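Local coordinates for protein mnemiopsin 1 (PDB 5VP3) that probably emits blue light when calcium binds to its EF-hand loops, as a calcium-regulated photoprotein of a comb jelly, at residues Y13-S16 with W21-N24; V107-E112 with F189-Y194; D136-G139 with V143-E146. One frame throughout, in Å; residues are numbered along the deposited sequence.

Starting from the N terminus, interaction 1 comes first: it folds the chain back just after helix 9-16, closing a loop of four residues so that 21-24 returns to the helix end. Interaction 2 opens on helix 101-117 and closes 77 residues later, just beyond helix 179-190, tying the middle of the chain to its C-terminal end. Interaction 3 nests inside that long loop as a small closure of one EF-hand, between helices 123-135 and 145-154. Interactions 1 and 2 touch through Leu14 and Trp21 on helix 101-117, whereas interaction 3 lies across the chain's centre, with nearest atoms about 12 Å from interaction 2 and about 28 Å from interaction 1.

Interaction 1 (Y13-S16 with W21-N24); sequences YLRS and WKFN
Trp21 gives its backbone carbonyl to Arg15, which comes at it end-on with both terminal nitrogens. The bond from Arg15 NH1 to Trp21 O is 2.9 Å, and the one from Arg15 NH2 to Trp21 O is also 2.9 Å. Both are somewhat bent at the hydrogen, as expected of a fork closing on one atom, and the oxygen lies within 1° of the guanidinium plane. NH2 sits almost in line with the carbonyl, while NH1 comes in at a C=O angle of 131°. The Arg15 chain bends at chi2 (-34°) and then runs out straight, which carries the group from the helix side to the returning loop. NH1 also bonds Asn19 O, and Asn19 OD1 takes Trp21 N, so the short turn between the segments is stitched at several points. Beside this polar grip, Leu14 CD1 comes to 4.5 Å from Trp21 CE3, a light apolar touch.

Next along, the Lys22 chain, bent at chi2 and chi4, brings its end back obliquely near Arg15, the two side chains crossing at about a right angle. Its NZ stops 3.7 Å from Arg15 NH2, two like charges close together. Phe23 then sets its backbone N 3.7 Å above the plane of the Trp21 indole, offset toward the rim of the ring. Asn24 OD1 accepts from Glu26 N.

The loop after helix 9-16 thus folds back on the last part of that helix, and both lie against helix 101-117: Leu14 and Trp21 rest on Val107, Trp21 also reaches Glu110, and Phe23 packs on Glu103.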
# COMPACT_ATOMS: atom_id res chain seq x y z
N TYR A 13 16.73 -2.09 -6.61
CA TYR A 13 16.33 -1.41 -7.83
C TYR A 13 17.09 -0.10 -8.01
O TYR A 13 17.55 0.21 -9.11
CB TYR A 13 14.82 -1.17 -7.81
CG TYR A 13 14.41 -0.20 -8.85
CD1 TYR A 13 14.48 -0.54 -10.19
CD2 TYR A 13 14.00 1.06 -8.51
CE1 TYR A 13 14.11 0.36 -11.16
CE2 TYR A 13 13.63 1.98 -9.47
CZ TYR A 13 13.69 1.61 -10.80
OH TYR A 13 13.31 2.51 -11.76
N LEU A 14 17.20 0.69 -6.95
CA LEU A 14 17.86 1.97 -7.08
C LEU A 14 19.30 1.78 -7.52
O LEU A 14 19.77 2.43 -8.46
CB LEU A 14 17.80 2.72 -5.76
CG LEU A 14 16.38 3.13 -5.35
CD1 LEU A 14 16.42 3.66 -3.96
CD2 LEU A 14 15.80 4.19 -6.34
N ARG A 15 20.00 0.84 -6.88
CA ARG A 15 21.40 0.61 -7.25
C ARG A 15 21.53 0.09 -8.68
O ARG A 15 22.50 0.42 -9.37
CB ARG A 15 22.08 -0.36 -6.27
CG ARG A 15 22.12 0.06 -4.79
CD ARG A 15 22.26 1.59 -4.57
NE ARG A 15 22.29 1.93 -3.13
CZ ARG A 15 21.77 3.04 -2.58
NH1 ARG A 15 21.16 3.96 -3.31
NH2 ARG A 15 21.88 3.24 -1.27
N SER A 16 20.54 -0.67 -9.15
CA SER A 16 20.57 -1.17 -10.52
C SER A 16 20.50 -0.06 -11.56
O SER A 16 20.94 -0.27 -12.69
CB SER A 16 19.42 -2.16 -10.74
OG SER A 16 18.15 -1.52 -10.80
N TRP A 21 20.65 7.26 -3.63
CA TRP A 21 19.89 7.78 -2.49
C TRP A 21 20.30 7.08 -1.21
O TRP A 21 20.52 5.85 -1.17
CB TRP A 21 18.39 7.60 -2.75
CG TRP A 21 17.48 7.98 -1.66
CD1 TRP A 21 16.84 9.20 -1.49
CD2 TRP A 21 17.06 7.16 -0.57
NE1 TRP A 21 16.07 9.17 -0.36
CE2 TRP A 21 16.18 7.93 0.22
CE3 TRP A 21 17.35 5.85 -0.18
CZ2 TRP A 21 15.59 7.43 1.37
CZ3 TRP A 21 16.76 5.36 0.96
CH2 TRP A 21 15.89 6.13 1.72
N LYS A 22 20.37 7.88 -0.13
CA LYS A 22 20.69 7.42 1.21
C LYS A 22 19.63 7.84 2.20
O LYS A 22 19.16 8.98 2.19
CB LYS A 22 22.06 7.99 1.71
CG LYS A 22 23.28 7.28 1.15
CD LYS A 22 23.12 5.75 1.25
CE LYS A 22 24.45 5.01 1.25
NZ LYS A 22 24.95 4.86 -0.14
N PHE A 23 19.31 6.94 3.10
CA PHE A 23 18.30 7.22 4.11
C PHE A 23 18.83 8.11 5.23
O PHE A 23 19.92 7.89 5.77
CB PHE A 23 17.80 5.89 4.70
CG PHE A 23 16.80 6.07 5.80
CD1 PHE A 23 15.61 6.72 5.57
CD2 PHE A 23 17.07 5.60 7.08
CE1 PHE A 23 14.69 6.89 6.58
CE2 PHE A 23 16.14 5.77 8.09
CZ PHE A 23 14.96 6.41 7.83
N ASN A 24 18.04 9.11 5.60
CA ASN A 24 18.32 9.94 6.78
C ASN A 24 17.06 10.03 7.63
O ASN A 24 16.09 10.69 7.24
CB ASN A 24 18.79 11.32 6.37
CG ASN A 24 18.82 12.29 7.54
OD1 ASN A 24 18.92 11.89 8.72
ND2 ASN A 24 18.72 13.59 7.22

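Interaction 2 (V107-E112 with F189-Y194). With CD (cadmium ion), chain E.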
# COMPACT_ATOMS: atom_id res chain seq x y z
N VAL A 107 12.79 4.14 1.41
CA VAL A 107 13.51 3.78 0.19
C VAL A 107 12.52 3.36 -0.88
O VAL A 107 12.78 3.54 -2.08
CB VAL A 107 14.55 2.69 0.44
CG1 VAL A 107 13.90 1.40 0.96
CG2 VAL A 107 15.41 2.43 -0.84
N PHE A 108 11.39 2.77 -0.49
CA PHE A 108 10.35 2.48 -1.46
C PHE A 108 9.85 3.76 -2.13
O PHE A 108 9.63 3.80 -3.35
CB PHE A 108 9.20 1.73 -0.79
CG PHE A 108 8.02 1.53 -1.69
CD1 PHE A 108 8.02 0.51 -2.62
CD2 PHE A 108 6.93 2.39 -1.65
CE1 PHE A 108 6.96 0.33 -3.48
CE2 PHE A 108 5.85 2.20 -2.50
CZ PHE A 108 5.87 1.17 -3.40
N ALA A 109 9.69 4.84 -1.35
CA ALA A 109 9.19 6.09 -1.92
C ALA A 109 10.16 6.64 -2.96
O ALA A 109 9.73 7.17 -3.99
CB ALA A 109 8.96 7.14 -0.83
N GLU A 110 11.46 6.60 -2.67
CA GLU A 110 12.44 7.02 -3.67
C GLU A 110 12.37 6.15 -4.91
O GLU A 110 12.47 6.66 -6.03
CB GLU A 110 13.84 6.98 -3.07
CG GLU A 110 14.94 7.35 -4.05
CD GLU A 110 14.92 8.80 -4.52
OE1 GLU A 110 14.35 9.65 -3.82
OE2 GLU A 110 15.52 9.08 -5.59
N ALA A 111 12.20 4.83 -4.74
CA ALA A 111 12.11 3.94 -5.90
C ALA A 111 10.87 4.25 -6.75
O ALA A 111 10.94 4.21 -7.98
CB ALA A 111 12.11 2.49 -5.43
N GLU A 112 9.74 4.60 -6.13
CA GLU A 112 8.60 5.04 -6.92
C GLU A 112 8.92 6.34 -7.67
O GLU A 112 8.49 6.52 -8.81
CB GLU A 112 7.35 5.23 -6.04
CG GLU A 112 6.71 3.92 -5.59
CD GLU A 112 5.81 3.30 -6.62
OE1 GLU A 112 4.68 3.80 -6.88
OE2 GLU A 112 6.22 2.27 -7.19
N PHE A 189 -3.01 6.76 1.32
CA PHE A 189 -3.23 5.75 2.35
C PHE A 189 -1.97 4.93 2.58
O PHE A 189 -1.66 4.55 3.71
CB PHE A 189 -4.44 4.87 1.93
CG PHE A 189 -5.00 3.96 3.05
CD1 PHE A 189 -5.90 4.46 4.00
CD2 PHE A 189 -4.66 2.60 3.10
CE1 PHE A 189 -6.42 3.61 5.03
CE2 PHE A 189 -5.18 1.75 4.11
CZ PHE A 189 -6.07 2.27 5.07
N TRP A 190 -1.21 4.67 1.54
CA TRP A 190 -0.11 3.76 1.57
C TRP A 190 1.30 4.37 1.43
O TRP A 190 2.25 3.65 1.33
CB TRP A 190 -0.27 2.74 0.47
CG TRP A 190 -1.49 1.92 0.45
CD1 TRP A 190 -2.50 2.02 -0.41
CD2 TRP A 190 -1.77 0.81 1.26
NE1 TRP A 190 -3.42 1.08 -0.16
CE2 TRP A 190 -2.99 0.31 0.87
CE3 TRP A 190 -1.11 0.21 2.30
CZ2 TRP A 190 -3.56 -0.76 1.48
CZ3 TRP A 190 -1.66 -0.84 2.88
CH2 TRP A 190 -2.88 -1.32 2.48
N MET A 191 1.44 5.68 1.42
CA MET A 191 2.74 6.29 1.23
C MET A 191 2.90 7.74 1.66
O MET A 191 3.72 8.04 2.45
CB MET A 191 3.20 6.14 -0.21
CG MET A 191 4.57 6.73 -0.44
SD MET A 191 5.27 6.54 -2.08
CE MET A 191 4.37 7.77 -2.97
N GLU A 192 2.12 8.63 1.10
CA GLU A 192 2.37 10.02 1.24
C GLU A 192 1.74 10.56 2.50
O GLU A 192 0.82 10.01 3.01
CB GLU A 192 1.81 10.77 0.07
CG GLU A 192 2.53 10.52 -1.21
CD GLU A 192 1.88 11.20 -2.37
OE1 GLU A 192 1.08 12.10 -2.17
OE2 GLU A 192 2.18 10.83 -3.48
N PRO A 193 2.24 11.70 2.93
CA PRO A 193 1.62 12.37 4.05
C PRO A 193 0.21 12.82 3.73
O PRO A 193 -0.08 13.22 2.64
CB PRO A 193 2.53 13.56 4.29
CG PRO A 193 3.82 13.16 3.74
CD PRO A 193 3.58 12.21 2.64
N TYR A 194 -0.67 12.71 4.69
CA TYR A 194 -1.98 13.31 4.56
C TYR A 194 -1.87 14.81 4.47
O TYR A 194 -1.12 15.43 5.17
CB TYR A 194 -2.86 12.93 5.72
CG TYR A 194 -3.17 11.50 5.69
CD1 TYR A 194 -4.06 11.00 4.79
CD2 TYR A 194 -2.55 10.63 6.51
CE1 TYR A 194 -4.34 9.67 4.73
CE2 TYR A 194 -2.83 9.30 6.47
CZ TYR A 194 -3.72 8.83 5.56
OH TYR A 194 -4.00 7.51 5.52
CD CD E . 1.35 13.13 -4.56
O HOH W 1 0.01 15.30 -3.83
O HOH W 2 3.69 13.80 -3.59
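Glu112 OE1 is gripped by the Ser122 hydroxyl and the backbone N of Ile124, while OE2 takes Leu123 N and a salt bridge from Arg115; beside this carboxylate, Glu112 CG lies 4.6 Å from Met191 SD. The contact proper is a Met-aromatic one, joining helix 101-117 to the chain just past helix 179-190, the last helix of the EF-hand pair. Met191 reaches across with CG anti to the backbone N (chi1 -178°) and an extended second torsion, then turns at the sulfur. Met191 SD settles 3.9 Å from Ala109 CB, on the helix surface itself. Phe108 flanks it obliquely: SD is 5.5 Å from the ring centroid and 68° off the ring normal, with Phe108 CE2 as the nearest ring atom. Ile124 of helix 123-135 touches both Phe108 and Met191, so three helical regions meet around one thioether. The four bonds to Glu112, two of them from backbone N at the start of helix 123-135, would favour its charged form.

One residue on, Glu192 turns to a bound cadmium ion that also holds two waters. Glu192 chelates it with both oxygens, OE1 at 2.6 Å and OE2 at 2.7 Å from the metal.

Interaction 3 (D136-G139 with V143-E146); sequences DDDG and VDVE. With CD (cadmium ion), chain C.
Val143 CG2 lies 4.5 Å from Asp136 N, the closest approach on the packed side, where the valine is buried against Tyr132 and Leu135 of helix 123-135. Here Asp136 is firmly held. With CG anti to the backbone N (chi1 174°), it aims OD1 into the loop, 2.2 Å from a cadmium ion, and OD2 accepts from Gly141 N. Asp140, the carbonyl of Thr142 and Glu147 bind the same ion. Glu147 OE1 also takes Asp138 N, bracing the loop around the metal.

The outer side is looser and wet. There Asp138 OD2 and Asp144 OD2, like charges in an exposed setting, come to 3.7 Å, the two carboxylate planes standing 76° apart. A water spans the pair: it can donate to Asp144 OD2 at 2.9 Å and, over a longer 3.3 Å, to Asp138 OD1, though it has more acceptors in reach than protons. The other Asp144 oxygen is busy as the N-cap of helix 145-154, bonded to Glu147 N.

Gly139 turns the chain at positive phi (81°). Val143 pairs by backbone bonds with Leu177 of the next metal loop, the coupling characteristic of paired EF-hands, and the loop itself has the helix-loop-helix geometry of a calcium site, here occupied by cadmium.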
# COMPACT_ATOMS: atom_id res chain seq x y z
N ASP A 136 -15.17 -3.02 -6.48
CA ASP A 136 -16.32 -2.73 -7.29
C ASP A 136 -17.25 -3.91 -7.28
O ASP A 136 -17.39 -4.55 -8.30
CB ASP A 136 -15.88 -2.43 -8.72
CG ASP A 136 -17.06 -2.24 -9.65
OD1 ASP A 136 -18.18 -1.98 -9.15
OD2 ASP A 136 -16.87 -2.38 -10.88
N ASP A 137 -17.90 -4.20 -6.17
CA ASP A 137 -18.77 -5.37 -6.09
C ASP A 137 -20.04 -5.20 -6.92
O ASP A 137 -20.67 -6.21 -7.24
CB ASP A 137 -19.12 -5.61 -4.63
CG ASP A 137 -19.33 -7.09 -4.27
OD1 ASP A 137 -18.92 -8.01 -5.02
OD2 ASP A 137 -19.90 -7.29 -3.17
N ASP A 138 -20.40 -3.94 -7.24
CA ASP A 138 -21.51 -3.57 -8.14
C ASP A 138 -21.37 -4.18 -9.52
O ASP A 138 -22.37 -4.36 -10.21
CB ASP A 138 -21.54 -2.03 -8.39
CG ASP A 138 -22.28 -1.28 -7.34
OD1 ASP A 138 -22.85 -1.89 -6.41
OD2 ASP A 138 -22.30 -0.05 -7.43
N GLY A 139 -20.15 -4.27 -10.01
CA GLY A 139 -20.00 -4.46 -11.44
C GLY A 139 -20.11 -3.22 -12.29
O GLY A 139 -20.10 -3.35 -13.52
N VAL A 143 -16.00 2.72 -8.17
CA VAL A 143 -16.06 2.46 -6.75
C VAL A 143 -16.91 3.54 -6.10
O VAL A 143 -16.56 4.73 -6.17
CB VAL A 143 -14.65 2.38 -6.15
CG1 VAL A 143 -14.70 2.18 -4.65
CG2 VAL A 143 -13.88 1.25 -6.84
N ASP A 144 -18.02 3.13 -5.46
CA ASP A 144 -18.88 4.11 -4.78
C ASP A 144 -18.62 4.07 -3.28
O ASP A 144 -17.76 3.31 -2.81
CB ASP A 144 -20.36 3.86 -5.16
CG ASP A 144 -20.98 2.65 -4.49
OD1 ASP A 144 -20.29 1.94 -3.72
OD2 ASP A 144 -22.19 2.44 -4.73
N VAL A 145 -19.29 4.94 -2.50
CA VAL A 145 -18.82 5.13 -1.13
C VAL A 145 -19.03 3.87 -0.32
O VAL A 145 -18.21 3.57 0.56
CB VAL A 145 -19.48 6.33 -0.41
CG1 VAL A 145 -19.20 7.60 -1.10
CG2 VAL A 145 -20.95 6.14 -0.26
N GLU A 146 -20.13 3.16 -0.55
CA GLU A 146 -20.35 1.89 0.16
C GLU A 146 -19.25 0.89 -0.19
O GLU A 146 -18.70 0.21 0.68
CB GLU A 146 -21.73 1.30 -0.16
CG GLU A 146 -22.92 1.98 0.54
CD GLU A 146 -22.81 2.04 2.06
OE1 GLU A 146 -22.11 1.20 2.66
OE2 GLU A 146 -23.42 2.94 2.67
CD CD C . -19.12 -0.22 -8.12
O HOH W 3 -22.81 -0.20 -3.62
O HOH W 4 -20.96 1.68 -7.59